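PDB 5DFY: histidine kinase from Synechocystis sp., which probably works as a light-responsive sensor kinase of a two-component system, its bilin-binding GAF domain, the part described here, carrying a phycocyanobilin chromophore. Local coordinates for residues Q52-R56 with F84-S88. Sequence-based numbering, arbitrary orientation.
Sequences QNIFR and FIHES. With CYC (phycocyanobilin), chain B.
The carboxamide of Gln52 bridges two successive residues of strand 82-89 through a pair of hydrogen bonds. His86 ND1 donates to Gln52 OE1 at 2.8 Å, a nearly straight bond (N-H...O 166°) lying in both the ring plane and the carbonyl plane; the amide and imidazole planes are themselves only 24° apart. The other end of the amide, Gln52 NE2, donates a hydrogen bond to Ile85 O at 3.0 Å, from a position tilted out of that carbonyl's plane. Both ends of the amide are thus engaged, which fixes its flip.

Van der Waals contacts continue beside this polar link. The His86 ring, carried out to the helix by a chi1 of -161° that sets CG anti to the backbone N, lays one face over the Phe55-Arg56 peptide; His86 NE2 comes within 3.4 Å of Arg56 CA, and His86 CE1 touches Arg56 CB. Ile85 CD1 meets the Phe55 ring obliquely, 3.5 Å from Phe55 CE2. Were His86 replaced by an alanine, Gln52 OE1 would probably lose its donor and a gap would open over the helix backbone.

Ile85 and His86 form a classic beta bulge opposite Val73 of strand 70-76, and both direct their side chains to the helix. Helix 50-66 thereby packs on the edge strand of the GAF sheet, Phe55 also touching Leu192 and Val196 of helix 179-203, while Phe84 contacts the phycocyanobilin.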
ATOM      1  N   GLN A  52       0.568  -5.001  17.739  1.00 34.36           N
ATOM      2  CA  GLN A  52      -0.589  -4.973  18.627  1.00 33.32           C
ATOM      3  C   GLN A  52      -0.846  -3.552  19.099  1.00 24.95           C
ATOM      4  O   GLN A  52      -1.989  -3.184  19.308  1.00 26.36           O
ATOM      5  CB  GLN A  52      -0.423  -5.915  19.820  1.00 38.93           C
ATOM      6  CG  GLN A  52      -0.820  -7.367  19.519  1.00 37.15           C
ATOM      7  CD  GLN A  52      -2.312  -7.563  19.190  1.00 41.30           C
ATOM      8  OE1 GLN A  52      -3.197  -6.911  19.762  1.00 42.08           O
ATOM      9  NE2 GLN A  52      -2.585  -8.461  18.254  1.00 41.60           N
ATOM     10  N   ASN A  53       0.197  -2.738  19.214  1.00 25.31           N
ATOM     11  CA  ASN A  53       0.008  -1.336  19.542  1.00 27.16           C
ATOM     12  C   ASN A  53      -0.772  -0.613  18.449  1.00 24.51           C
ATOM     13  O   ASN A  53      -1.603   0.228  18.744  1.00 26.43           O
ATOM     14  CB  ASN A  53       1.337  -0.614  19.762  1.00 35.06           C
ATOM     15  CG  ASN A  53       1.916  -0.850  21.145  1.00 46.72           C
ATOM     16  OD1 ASN A  53       1.256  -1.398  22.033  1.00 45.19           O
ATOM     17  ND2 ASN A  53       3.158  -0.414  21.341  1.00 51.22           N
ATOM     18  N   ILE A  54      -0.483  -0.923  17.188  1.00 23.79           N
ATOM     19  CA  ILE A  54      -1.206  -0.309  16.083  1.00 21.47           C
ATOM     20  C   ILE A  54      -2.681  -0.727  16.127  1.00 19.89           C
ATOM     21  O   ILE A  54      -3.572   0.107  15.965  1.00 22.16           O
ATOM     22  CB  ILE A  54      -0.581  -0.698  14.728  1.00 23.19           C
ATOM     23  CG1 ILE A  54       0.778  -0.007  14.588  1.00 26.74           C
ATOM     24  CG2 ILE A  54      -1.496  -0.317  13.570  1.00 27.44           C
ATOM     25  CD1 ILE A  54       1.639  -0.591  13.470  1.00 31.69           C
ATOM     26  N   PHE A  55      -2.928  -2.011  16.344  1.00 20.50           N
ATOM     27  CA  PHE A  55      -4.287  -2.524  16.398  1.00 18.66           C
ATOM     28  C   PHE A  55      -5.046  -1.941  17.575  1.00 21.86           C
ATOM     29  O   PHE A  55      -6.226  -1.605  17.466  1.00 21.90           O
ATOM     30  CB  PHE A  55      -4.299  -4.053  16.490  1.00 20.87           C
ATOM     31  CG  PHE A  55      -3.641  -4.734  15.336  1.00 21.27           C
ATOM     32  CD1 PHE A  55      -3.858  -4.296  14.039  1.00 21.35           C
ATOM     33  CD2 PHE A  55      -2.802  -5.807  15.536  1.00 29.58           C
ATOM     34  CE1 PHE A  55      -3.246  -4.925  12.963  1.00 25.46           C
ATOM     35  CE2 PHE A  55      -2.176  -6.421  14.469  1.00 34.38           C
ATOM     36  CZ  PHE A  55      -2.397  -5.967  13.181  1.00 26.46           C
ATOM     37  N   ARG A  56      -4.352  -1.845  18.723  1.00 20.90           N
ATOM     38  CA  ARG A  56      -5.014  -1.230  19.878  1.00 23.26           C
ATOM     39  C   ARG A  56      -5.393   0.211  19.583  1.00 22.65           C
ATOM     40  O   ARG A  56      -6.536   0.637  19.811  1.00 22.05           O
ATOM     41  CB  ARG A  56      -4.098  -1.309  21.107  1.00 24.59           C
ATOM     42  CG  ARG A  56      -4.724  -0.761  22.386  1.00 27.31           C
ATOM     43  CD  ARG A  56      -3.738  -0.884  23.544  1.00 36.43           C
ATOM     44  NE  ARG A  56      -2.557  -0.046  23.337  1.00 50.00           N
ATOM     45  CZ  ARG A  56      -1.354  -0.501  22.980  1.00 56.57           C
ATOM     46  NH1 ARG A  56      -1.153  -1.804  22.777  1.00 61.51           N
ATOM     47  NH2 ARG A  56      -0.346   0.355  22.818  1.00 57.47           N
ATOM     48  N   PHE A  84      -9.495 -13.500  14.641  1.00 22.65           N
ATOM     49  CA  PHE A  84      -9.498 -12.240  15.366  1.00 19.38           C
ATOM     50  C   PHE A  84      -8.174 -12.038  16.032  1.00 22.34           C
ATOM     51  O   PHE A  84      -7.631 -12.958  16.655  1.00 25.97           O
ATOM     52  CB  PHE A  84     -10.634 -12.222  16.409  1.00 19.41           C
ATOM     53  CG  PHE A  84     -11.983 -12.167  15.791  1.00 20.36           C
ATOM     54  CD1 PHE A  84     -12.365 -11.050  15.071  1.00 21.71           C
ATOM     55  CD2 PHE A  84     -12.857 -13.230  15.884  1.00 28.05           C
ATOM     56  CE1 PHE A  84     -13.586 -10.975  14.475  1.00 23.83           C
ATOM     57  CE2 PHE A  84     -14.099 -13.165  15.269  1.00 28.88           C
ATOM     58  CZ  PHE A  84     -14.467 -12.033  14.578  1.00 24.13           C
ATOM     59  N   ILE A  85      -7.628 -10.844  15.900  1.00 19.77           N
ATOM     60  CA  ILE A  85      -6.381 -10.561  16.541  1.00 23.23           C
ATOM     61  C   ILE A  85      -6.431  -9.338  17.426  1.00 20.49           C
ATOM     62  O   ILE A  85      -5.478  -9.091  18.146  1.00 23.45           O
ATOM     63  CB  ILE A  85      -5.255 -10.434  15.494  1.00 29.63           C
ATOM     64  CG1 ILE A  85      -5.537  -9.308  14.512  1.00 25.81           C
ATOM     65  CG2 ILE A  85      -5.107 -11.768  14.723  1.00 29.30           C
ATOM     66  CD1 ILE A  85      -4.324  -9.002  13.640  1.00 30.10           C
ATOM     67  N   HIS A  86      -7.546  -8.597  17.424  1.00 20.17           N
ATOM     68  CA  HIS A  86      -7.714  -7.542  18.415  1.00 17.20           C
ATOM     69  C   HIS A  86      -9.170  -7.172  18.614  1.00 18.57           C
ATOM     70  O   HIS A  86      -9.974  -7.231  17.694  1.00 18.42           O
ATOM     71  CB  HIS A  86      -6.926  -6.285  18.045  1.00 20.24           C
ATOM     72  CG  HIS A  86      -6.708  -5.372  19.204  1.00 24.20           C
ATOM     73  ND1 HIS A  86      -5.599  -5.449  20.017  1.00 27.14           N
ATOM     74  CD2 HIS A  86      -7.490  -4.398  19.733  1.00 23.32           C
ATOM     75  CE1 HIS A  86      -5.692  -4.545  20.975  1.00 27.95           C
ATOM     76  NE2 HIS A  86      -6.831  -3.895  20.824  1.00 27.59           N
ATOM     77  N   GLU A  87      -9.476  -6.780  19.850  1.00 18.90           N
ATOM     78  CA  GLU A  87     -10.806  -6.347  20.265  1.00 19.49           C
ATOM     79  C   GLU A  87     -10.701  -5.086  21.110  1.00 17.23           C
ATOM     80  O   GLU A  87      -9.863  -4.999  22.011  1.00 19.48           O
ATOM     81  CB  GLU A  87     -11.498  -7.456  21.068  1.00 19.00           C
ATOM     82  CG  GLU A  87     -12.816  -7.046  21.710  1.00 17.82           C
ATOM     83  CD  GLU A  87     -13.388  -8.163  22.565  1.00 19.85           C
ATOM     84  OE1 GLU A  87     -12.592  -8.842  23.264  1.00 19.88           O
ATOM     85  OE2 GLU A  87     -14.615  -8.372  22.515  1.00 18.76           O
ATOM     86  N   SER A  88     -11.557  -4.107  20.840  1.00 16.65           N
ATOM     87  CA  SER A  88     -11.804  -3.007  21.763  1.00 15.84           C
ATOM     88  C   SER A  88     -13.279  -3.095  22.131  1.00 17.28           C
ATOM     89  O   SER A  88     -14.130  -3.073  21.254  1.00 16.70           O
ATOM     90  CB  SER A  88     -11.478  -1.648  21.133  1.00 18.12           C
ATOM     91  OG  SER A  88     -11.738  -0.561  21.998  1.00 18.35           O
TER
HETATM   92  CHA CYC B 701     -21.834 -13.122   4.687  1.00 26.32           C
HETATM   93  NA  CYC B 701     -20.227 -13.072   6.653  1.00 24.29           N
HETATM   94  C1A CYC B 701     -20.926 -12.532   5.480  1.00 24.47           C
HETATM   95  C2A CYC B 701     -20.444 -11.119   5.313  1.00 24.14           C
HETATM   96  C3A CYC B 701     -19.490 -10.821   6.355  1.00 23.11           C
HETATM   97  C4A CYC B 701     -19.366 -12.027   7.189  1.00 22.26           C
HETATM   98  CMA CYC B 701     -18.771  -9.506   6.510  1.00 28.08           C
HETATM   99  CAA CYC B 701     -20.861 -10.214   4.167  1.00 26.23           C
HETATM  100  CBA CYC B 701     -19.928 -10.688   3.030  1.00 28.30           C
HETATM  101  CGA CYC B 701     -20.137 -10.043   1.660  1.00 29.74           C
HETATM  102  O1A CYC B 701     -21.187  -9.399   1.443  1.00 30.23           O
HETATM  103  O2A CYC B 701     -19.275 -10.172   0.724  1.00 26.48           O
HETATM  104  CHB CYC B 701     -18.484 -12.311   8.355  1.00 22.65           C
HETATM  105  NB  CYC B 701     -18.675 -10.090   9.508  1.00 21.42           N
HETATM  106  C1B CYC B 701     -18.030 -11.395   9.194  1.00 21.20           C
HETATM  107  C2B CYC B 701     -16.811 -11.515  10.004  1.00 19.78           C
HETATM  108  C3B CYC B 701     -16.683 -10.365  10.794  1.00 19.14           C
HETATM  109  C4B CYC B 701     -17.827  -9.459  10.545  1.00 19.96           C
HETATM  110  CMB CYC B 701     -15.888 -12.712   9.947  1.00 23.46           C
HETATM  111  CAB CYC B 701     -15.563 -10.063  11.782  1.00 20.98           C
HETATM  112  CBB CYC B 701     -14.723  -8.899  11.280  1.00 21.36           C
HETATM  113  OB  CYC B 701     -18.077  -8.383  11.032  1.00 20.15           O
HETATM  114  NC  CYC B 701     -21.379 -17.300   8.223  1.00 25.04           N
HETATM  115  C1C CYC B 701     -21.243 -17.894   9.299  1.00 32.53           C
HETATM  116  C2C CYC B 701     -21.857 -19.492   9.147  1.00 32.81           C
HETATM  117  C3C CYC B 701     -21.839 -19.736   7.864  1.00 34.32           C
HETATM  118  C4C CYC B 701     -22.033 -18.271   7.206  1.00 30.66           C
HETATM  119  CMC CYC B 701     -21.052 -20.480  10.068  1.00 34.72           C
HETATM  120  CAC CYC B 701     -22.945 -20.773   7.269  1.00 33.04           C
HETATM  121  CBC CYC B 701     -22.551 -22.176   7.671  1.00 37.10           C
HETATM  122  OC  CYC B 701     -20.756 -17.453  10.322  1.00 28.74           O
HETATM  123  CHD CYC B 701     -22.536 -18.018   5.989  1.00 27.80           C
HETATM  124  ND  CYC B 701     -21.854 -15.549   5.703  1.00 24.97           N
HETATM  125  C1D CYC B 701     -22.593 -16.654   5.380  1.00 24.77           C
HETATM  126  C2D CYC B 701     -23.456 -16.343   4.369  1.00 24.55           C
HETATM  127  C3D CYC B 701     -23.252 -15.043   4.042  1.00 26.96           C
HETATM  128  C4D CYC B 701     -22.251 -14.552   4.874  1.00 23.52           C
HETATM  129  CMD CYC B 701     -24.428 -17.340   3.752  1.00 31.51           C
HETATM  130  CAD CYC B 701     -23.976 -14.266   2.971  1.00 29.40           C
HETATM  131  CBD CYC B 701     -25.075 -13.416   3.575  1.00 28.02           C
HETATM  132  CGD CYC B 701     -26.156 -14.311   4.155  1.00 35.00           C
HETATM  133  O1D CYC B 701     -26.319 -14.409   5.402  1.00 29.69           O
HETATM  134  O2D CYC B 701     -26.910 -14.981   3.397  1.00 34.00           O